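Local coordinates for protein phosphoglycerol transferase GacH (Streptococcus pyogenes MGAS5005, PDB 6DGM) that probably transfers sn-glycerol-1-phosphate onto streptococcal rhamnose polysaccharide, the part present here being its manganese-binding, sulfatase-like domain, at residues Leu44-Leu49 with Val203-Asn208; Gly78-Asp83 with Tyr289-Phe294; Gly87-Met92 with Gly269-Gly274. One frame throughout, in Å; residues are numbered along the deposited sequence.

All three contacts belong to one sulfatase-like domain of the alkaline phosphatase superfamily. Contacts 1 and 2 each pair two strands of the same central mixed sheet, parallel in contact 1 and antiparallel in contact 2, whereas contact 3 joins the start of helix 89-98 to the loop after strand 263-269. Contacts 1 and 3 are buried and share the manganese ion and sn-glycerol-1-phosphate: contact 1 adds a chelating carboxylate to its strand pairing, and contact 3 brings hydroxyl, carboxylate and imidazole ligands. Contact 2 is partly buried, touches neither bound group and relies on backbone hydrogen bonding. It still borders the site, because Ser82 OG bonds to Asp270 O and Thr291 OG1 to Gly269 O of contact 3.

Contact 1 (Leu44-Leu49 with Val203-Asn208); sequences LLSESL and VITMQN. With MN (manganese (II) ion), chain C; 1GP (sn-glycerol-1-phosphate), chain D.
Thr205 OG1 accepts the backbone N-H of Glu47 at 2.8 Å, tying the two chains together beyond their paired strand residues. These are strands 40-46 and 200-204, parallel neighbours in the central sheet of the alkaline phosphatase fold, whose C-terminal ends carry the metal site. Within the sheet, Leu45 N donates to Val203 O and Leu45 O receives Thr205 N at 3.0 Å, so Leu45 is held on both of its backbone polar groups. On one face Leu44 CD2 packs obliquely on Val203 CG1, 3.6 Å away; on the other lie Leu45 and Ile204. The hydroxyl of Thr205 sits between its own N and carbonyl carbon (chi1 70°), which brings OG1 to Glu47.

A bend at chi2 (55°) carries the Glu47 carboxylate to the manganese ion, which it chelates through OE1 at 2.2 Å and OE2 at 2.3 Å. Ser48 OG donates to the anti lone pair of Glu47 OE1 at 2.7 Å, an extra hold on the rotation of the carboxylate. Thr89, Asp270, His271 and a phosphate oxygen complete the site. One water links Ser46 OG, Glu47 O and Asn208 ND2, the last also bonded to Thr245. A second donates to Glu47 OE2 at 2.6 Å and to Thr205 O, and its oxygen lies 2.8 Å from O3 of the sn-glycerol-1-phosphate.

Contact 2 (Gly78-Asp83 with Tyr289-Phe294); sequences GLMQSD and YLTDYF
Gly78 and Tyr293 exchange two backbone hydrogen bonds, Gly78 N to Tyr293 O and Tyr293 N to Gly78 O, each 3.1 Å long. The tyrosine ring also lies against the glycine: Gly78 N stands over one face, offset toward the rim and 3.3 Å from Tyr293 CE2, while Leu79 O approaches the ring edge. This close fit follows from chi1 of 86°, which sets Tyr293 CG between its N and carbonyl carbon and swings the ring over the glycine backbone. At the next hydrogen-bonded pair, two residues along, Met80 N gives a 2.8 Å bond to Thr291 O, and Thr291 N returns one to Met80 O. Their side chains run alongside each other on the face shared with Tyr293, where Met80 CE meets Thr291 OG1 at 3.5 Å. On the opposite face Leu290 CD2 rests near Gln81 CA, 3.9 Å apart. Ser82 N closes the row on Tyr289 O at 2.7 Å, a nearly straight bond.

The next shell fixes these groups. Thr291 OG1 donates to Gly269 O, Ser82 OG bonds to Asp270 O, and Tyr293 OH is held by His306 O. The Asp292 carboxylate forms salt bridges with Lys72, through OD2, and Arg54, through OD1. The arrangement is an antiparallel pairing of strands 77-81 and 290-297, placed toward the edge of the mixed sheet of the alkaline phosphatase-like fold, where strand 290-297 runs against strand 263-269 as well.

Contact 3 (Gly87-Met92 with Gly269-Gly274); sequences GGTANM and GDHLPG. With MN (manganese (II) ion), chain C; 1GP (sn-glycerol-1-phosphate), chain D.
Thr89 OG1 and Asp270 OD2 come within 2.8 Å of each other because both bind the manganese ion, and the contact is tightest here. Asp270 OD2 lies 2.1 Å from the metal, and His271 NE2 joins them, with Thr89 OG1 near the plane of the imidazole at its edge. Glu47 and a phosphate oxygen are further ligands. The imidazole is held on several sides. Gly87 CA forms a CH-pi contact 3.7 Å from the centroid of the His271 ring, Asp270 OD1 lies over the opposite face, and His271 ND1 donates to Leu272 O at 2.8 Å. That nearly straight bond (170°), in the plane of the ring, fixes its rotation so that NE2 faces the metal. Asp270 OD1 is anchored in turn by Ser48 N.

A metal-bound threonine at the start of a helix whose first N-H groups hold a phosphate is consistent with the lipoteichoic acid synthase branch of the alkaline phosphatase superfamily. Gly88 occupies the N-cap position of helix 89-98, and its positive phi of 106° suits glycine. Gly88 N donates to O3P of sn-glycerol-1-phosphate at 2.9 Å, joined by a longer bond of 3.3 Å from Thr89 N, so the helix end probably helps to stabilise the phosphate charge.

The contact is looser toward Gly88, whose N comes no nearer to His271 than 4.1 Å, at CD2. On the buried side, Met92, bent at chi2 and chi3, brings CE to 3.5 Å from Asp270 O.

Contact 1 (Leu44-Leu49 with Val203-Asn208)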
# COMPACT_ATOMS: atom_id res chain seq x y z
N LEU A 44 4.74 -1.84 -3.67
CA LEU A 44 5.40 -0.74 -4.38
C LEU A 44 4.57 0.51 -4.12
O LEU A 44 3.55 0.74 -4.77
CB LEU A 44 5.46 -1.07 -5.86
CG LEU A 44 6.50 -0.34 -6.73
CD1 LEU A 44 6.36 1.16 -6.59
CD2 LEU A 44 7.90 -0.77 -6.39
N LEU A 45 4.99 1.29 -3.12
CA LEU A 45 4.40 2.59 -2.83
C LEU A 45 5.02 3.58 -3.80
O LEU A 45 6.22 3.86 -3.72
CB LEU A 45 4.67 2.95 -1.38
CG LEU A 45 3.99 4.22 -0.82
CD1 LEU A 45 4.12 4.31 0.70
CD2 LEU A 45 4.53 5.50 -1.49
N SER A 46 4.22 4.07 -4.73
CA SER A 46 4.66 4.99 -5.78
C SER A 46 4.32 6.40 -5.30
O SER A 46 3.17 6.84 -5.37
CB SER A 46 3.98 4.64 -7.09
OG SER A 46 4.45 5.46 -8.16
N GLU A 47 5.33 7.09 -4.78
CA GLU A 47 5.15 8.37 -4.10
C GLU A 47 4.34 9.34 -4.94
O GLU A 47 4.69 9.65 -6.07
CB GLU A 47 6.53 8.94 -3.82
CG GLU A 47 6.55 10.35 -3.20
CD GLU A 47 5.73 10.43 -1.93
OE1 GLU A 47 4.74 11.19 -1.93
OE2 GLU A 47 6.07 9.75 -0.95
N SER A 48 3.26 9.82 -4.35
CA SER A 48 2.43 10.88 -4.90
C SER A 48 1.78 10.53 -6.23
O SER A 48 1.33 11.43 -6.94
CB SER A 48 3.22 12.19 -5.03
OG SER A 48 3.54 12.72 -3.76
N LEU A 49 1.67 9.26 -6.60
CA LEU A 49 1.12 8.90 -7.90
C LEU A 49 -0.41 8.88 -7.90
O LEU A 49 -1.05 8.11 -7.18
CB LEU A 49 1.67 7.56 -8.38
CG LEU A 49 1.17 7.20 -9.79
CD1 LEU A 49 2.28 6.61 -10.61
CD2 LEU A 49 -0.03 6.26 -9.74
N VAL A 203 8.77 -1.41 -0.90
CA VAL A 203 9.46 -0.37 -1.66
C VAL A 203 8.70 0.93 -1.52
O VAL A 203 7.47 0.97 -1.63
CB VAL A 203 9.56 -0.79 -3.14
CG1 VAL A 203 10.30 0.25 -3.93
CG2 VAL A 203 10.26 -2.15 -3.27
N ILE A 204 9.44 2.02 -1.31
CA ILE A 204 8.88 3.36 -1.20
C ILE A 204 9.68 4.26 -2.13
O ILE A 204 10.85 4.56 -1.86
CB ILE A 204 8.94 3.89 0.23
CG1 ILE A 204 8.25 2.94 1.23
CG2 ILE A 204 8.28 5.27 0.33
CD1 ILE A 204 9.22 1.96 1.90
N THR A 205 9.05 4.71 -3.21
CA THR A 205 9.79 5.51 -4.18
C THR A 205 9.98 6.94 -3.69
O THR A 205 9.44 7.34 -2.65
CB THR A 205 9.13 5.51 -5.56
OG1 THR A 205 7.92 6.27 -5.51
CG2 THR A 205 8.85 4.10 -6.04
N MET A 206 10.76 7.71 -4.46
CA MET A 206 10.95 9.12 -4.17
C MET A 206 10.82 10.04 -5.38
O MET A 206 10.67 11.25 -5.18
CB MET A 206 12.33 9.36 -3.54
CG MET A 206 12.37 9.28 -2.04
SD MET A 206 11.33 10.55 -1.26
CE MET A 206 12.48 11.87 -0.96
N GLN A 207 10.87 9.52 -6.61
CA GLN A 207 10.98 10.39 -7.78
C GLN A 207 9.95 11.52 -7.78
O GLN A 207 10.29 12.68 -8.04
CB GLN A 207 10.85 9.58 -9.05
CG GLN A 207 11.00 10.42 -10.31
CD GLN A 207 10.66 9.63 -11.53
OE1 GLN A 207 11.41 8.74 -11.93
NE2 GLN A 207 9.49 9.90 -12.11
N ASN A 208 8.68 11.19 -7.53
CA ASN A 208 7.58 12.14 -7.72
C ASN A 208 7.20 12.87 -6.44
O ASN A 208 6.13 13.49 -6.37
CB ASN A 208 6.41 11.43 -8.38
CG ASN A 208 6.80 10.91 -9.75
OD1 ASN A 208 7.67 11.50 -10.38
ND2 ASN A 208 6.24 9.79 -10.17
MN MN C . 4.15 10.45 0.09
C3 1GP D . 10.57 10.48 2.60
O3 1GP D . 8.77 8.84 2.46
C2 1GP D . 9.13 10.16 2.93
O2 1GP D . 11.49 9.70 3.35
C1 1GP D . 8.19 11.20 2.33
O1P 1GP D . 6.88 11.07 2.89
O2P 1GP D . 5.17 12.16 1.16
O3P 1GP D . 4.80 12.08 3.76
O4P 1GP D . 6.58 13.59 2.74
P 1GP D . 5.80 12.24 2.59
O HOH W 1 5.31 7.98 -8.10
O HOH W 2 8.45 8.77 -0.32

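Contact 2 (Gly78-Asp83 with Tyr289-Phe294)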
# COMPACT_ATOMS: atom_id res chain seq x y z
N GLY A 78 -8.05 -0.49 -9.17
CA GLY A 78 -9.08 0.49 -8.91
C GLY A 78 -8.52 1.73 -8.25
O GLY A 78 -7.41 2.18 -8.56
N LEU A 79 -9.30 2.28 -7.32
CA LEU A 79 -8.92 3.44 -6.55
C LEU A 79 -8.68 3.04 -5.10
O LEU A 79 -9.37 2.17 -4.57
CB LEU A 79 -10.01 4.50 -6.60
CG LEU A 79 -10.43 4.93 -8.01
CD1 LEU A 79 -11.55 5.95 -7.94
CD2 LEU A 79 -9.25 5.51 -8.75
N MET A 80 -7.70 3.68 -4.49
CA MET A 80 -7.40 3.53 -3.08
C MET A 80 -7.75 4.82 -2.36
O MET A 80 -7.33 5.91 -2.78
CB MET A 80 -5.91 3.27 -2.88
CG MET A 80 -5.54 2.89 -1.46
SD MET A 80 -3.82 3.24 -1.10
CE MET A 80 -3.87 5.02 -0.84
N GLN A 81 -8.48 4.71 -1.26
CA GLN A 81 -8.73 5.87 -0.42
C GLN A 81 -7.48 6.13 0.43
O GLN A 81 -7.00 5.23 1.13
CB GLN A 81 -9.94 5.66 0.48
CG GLN A 81 -10.26 6.90 1.26
CD GLN A 81 -11.60 6.85 1.92
OE1 GLN A 81 -12.63 6.93 1.26
NE2 GLN A 81 -11.59 6.70 3.24
N SER A 82 -6.96 7.34 0.36
CA SER A 82 -5.83 7.75 1.17
C SER A 82 -6.33 8.52 2.38
O SER A 82 -7.37 9.19 2.33
CB SER A 82 -4.90 8.66 0.36
OG SER A 82 -3.82 9.13 1.13
N ASP A 83 -5.57 8.46 3.46
CA ASP A 83 -5.91 9.17 4.68
C ASP A 83 -5.42 10.60 4.72
O ASP A 83 -5.80 11.33 5.65
CB ASP A 83 -5.33 8.42 5.89
CG ASP A 83 -5.94 7.06 6.04
OD1 ASP A 83 -7.12 7.00 6.45
OD2 ASP A 83 -5.28 6.06 5.70
N TYR A 289 -8.63 12.52 -2.24
CA TYR A 289 -8.08 11.43 -1.45
C TYR A 289 -8.15 10.08 -2.15
O TYR A 289 -8.06 9.04 -1.48
CB TYR A 289 -8.79 11.36 -0.08
CG TYR A 289 -8.64 12.64 0.69
CD1 TYR A 289 -7.51 12.87 1.46
CD2 TYR A 289 -9.60 13.65 0.61
CE1 TYR A 289 -7.35 14.04 2.17
CE2 TYR A 289 -9.44 14.85 1.32
CZ TYR A 289 -8.31 15.04 2.09
OH TYR A 289 -8.14 16.21 2.78
N LEU A 290 -8.26 10.05 -3.48
CA LEU A 290 -8.38 8.80 -4.22
C LEU A 290 -7.22 8.66 -5.19
O LEU A 290 -7.15 9.36 -6.21
CB LEU A 290 -9.72 8.74 -4.95
CG LEU A 290 -10.95 8.63 -4.05
CD1 LEU A 290 -12.22 8.79 -4.84
CD2 LEU A 290 -10.93 7.29 -3.30
N THR A 291 -6.33 7.70 -4.91
CA THR A 291 -5.21 7.38 -5.77
C THR A 291 -5.48 6.09 -6.55
O THR A 291 -6.49 5.41 -6.34
CB THR A 291 -3.94 7.20 -4.94
OG1 THR A 291 -4.08 6.01 -4.14
CG2 THR A 291 -3.69 8.39 -4.02
N ASP A 292 -4.55 5.75 -7.44
CA ASP A 292 -4.64 4.52 -8.24
C ASP A 292 -3.92 3.36 -7.57
O ASP A 292 -2.88 3.55 -6.93
CB ASP A 292 -4.00 4.78 -9.61
CG ASP A 292 -4.69 5.89 -10.36
OD1 ASP A 292 -4.32 7.08 -10.14
OD2 ASP A 292 -5.63 5.58 -11.14
N TYR A 293 -4.47 2.16 -7.74
CA TYR A 293 -3.76 0.96 -7.33
C TYR A 293 -4.00 -0.15 -8.35
O TYR A 293 -5.00 -0.17 -9.07
CB TYR A 293 -4.16 0.45 -5.93
CG TYR A 293 -5.39 -0.44 -5.94
CD1 TYR A 293 -5.27 -1.82 -6.09
CD2 TYR A 293 -6.68 0.09 -5.83
CE1 TYR A 293 -6.37 -2.63 -6.14
CE2 TYR A 293 -7.80 -0.73 -5.88
CZ TYR A 293 -7.64 -2.09 -6.02
OH TYR A 293 -8.72 -2.94 -6.07
N PHE A 294 -3.06 -1.09 -8.39
CA PHE A 294 -3.27 -2.36 -9.08
C PHE A 294 -2.54 -3.47 -8.35
O PHE A 294 -1.59 -3.24 -7.60
CB PHE A 294 -2.91 -2.31 -10.58
CG PHE A 294 -1.45 -2.09 -10.89
CD1 PHE A 294 -0.54 -3.11 -10.75
CD2 PHE A 294 -1.00 -0.87 -11.38
CE1 PHE A 294 0.79 -2.94 -11.06
CE2 PHE A 294 0.33 -0.68 -11.71
CZ PHE A 294 1.23 -1.72 -11.55

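Contact 3 (Gly87-Met92 with Gly269-Gly274)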
# COMPACT_ATOMS: atom_id res chain seq x y z
N GLY A 87 1.08 14.26 1.59
CA GLY A 87 1.98 13.69 2.57
C GLY A 87 1.25 12.58 3.29
O GLY A 87 0.08 12.32 3.04
N GLY A 88 1.97 11.92 4.19
CA GLY A 88 1.43 10.81 4.95
C GLY A 88 1.91 9.44 4.52
O GLY A 88 1.36 8.44 4.98
N THR A 89 2.93 9.38 3.66
CA THR A 89 3.46 8.14 3.11
C THR A 89 3.53 7.00 4.11
O THR A 89 2.97 5.92 3.87
CB THR A 89 4.87 8.49 2.61
OG1 THR A 89 4.80 9.74 1.90
CG2 THR A 89 5.43 7.40 1.73
N ALA A 90 4.24 7.22 5.21
CA ALA A 90 4.50 6.14 6.15
C ALA A 90 3.23 5.61 6.80
O ALA A 90 3.21 4.44 7.24
CB ALA A 90 5.50 6.62 7.20
N ASN A 91 2.16 6.42 6.86
CA ASN A 91 0.91 5.93 7.44
C ASN A 91 0.22 4.97 6.49
O ASN A 91 -0.34 3.96 6.92
CB ASN A 91 0.01 7.10 7.81
CG ASN A 91 0.55 7.88 8.97
OD1 ASN A 91 1.24 7.33 9.82
ND2 ASN A 91 0.28 9.18 8.99
N MET A 92 0.23 5.26 5.18
CA MET A 92 -0.29 4.29 4.23
C MET A 92 0.57 3.03 4.22
O MET A 92 0.05 1.90 4.21
CB MET A 92 -0.38 4.92 2.84
CG MET A 92 -1.76 5.53 2.53
SD MET A 92 -2.35 6.76 3.70
CE MET A 92 -1.26 8.14 3.33
N GLY A 269 -0.42 4.61 -5.43
CA GLY A 269 -0.00 5.92 -4.97
C GLY A 269 -0.46 6.13 -3.53
O GLY A 269 -1.57 5.77 -3.14
N ASP A 270 0.42 6.74 -2.73
CA ASP A 270 0.10 6.91 -1.31
C ASP A 270 -0.92 8.02 -1.06
O ASP A 270 -1.72 7.91 -0.13
CB ASP A 270 1.37 7.10 -0.47
CG ASP A 270 2.28 8.24 -0.94
OD1 ASP A 270 2.14 8.73 -2.09
OD2 ASP A 270 3.14 8.66 -0.14
N HIS A 271 -0.86 9.11 -1.83
CA HIS A 271 -1.73 10.27 -1.69
C HIS A 271 -1.51 11.10 -2.95
O HIS A 271 -0.55 10.89 -3.69
CB HIS A 271 -1.37 11.11 -0.45
CG HIS A 271 0.09 11.41 -0.36
ND1 HIS A 271 0.71 12.36 -1.16
CD2 HIS A 271 1.08 10.85 0.38
CE1 HIS A 271 2.01 12.36 -0.91
NE2 HIS A 271 2.25 11.46 0.02
N LEU A 272 -2.43 12.03 -3.19
CA LEU A 272 -2.25 12.98 -4.28
C LEU A 272 -1.06 13.89 -3.98
O LEU A 272 -0.74 14.14 -2.82
CB LEU A 272 -3.50 13.85 -4.44
CG LEU A 272 -4.56 13.33 -5.42
CD1 LEU A 272 -5.30 12.11 -4.88
CD2 LEU A 272 -5.53 14.42 -5.80
N PRO A 273 -0.41 14.41 -5.02
CA PRO A 273 0.59 15.47 -4.80
C PRO A 273 -0.08 16.72 -4.24
O PRO A 273 -1.21 17.05 -4.61
CB PRO A 273 1.12 15.73 -6.20
CG PRO A 273 -0.05 15.43 -7.10
CD PRO A 273 -0.69 14.21 -6.46
N GLY A 274 0.64 17.43 -3.37
CA GLY A 274 0.09 18.60 -2.73
C GLY A 274 0.29 19.83 -3.59
O GLY A 274 1.02 20.76 -3.22
MN MN C . 4.15 10.45 0.09
C3 1GP D . 10.57 10.48 2.60
O3 1GP D . 8.77 8.84 2.46
C2 1GP D . 9.13 10.16 2.93
O2 1GP D . 11.49 9.70 3.35
C1 1GP D . 8.19 11.20 2.33
O1P 1GP D . 6.88 11.07 2.89
O2P 1GP D . 5.17 12.16 1.16
O3P 1GP D . 4.80 12.08 3.76
O4P 1GP D . 6.58 13.59 2.74
P 1GP D . 5.80 12.24 2.59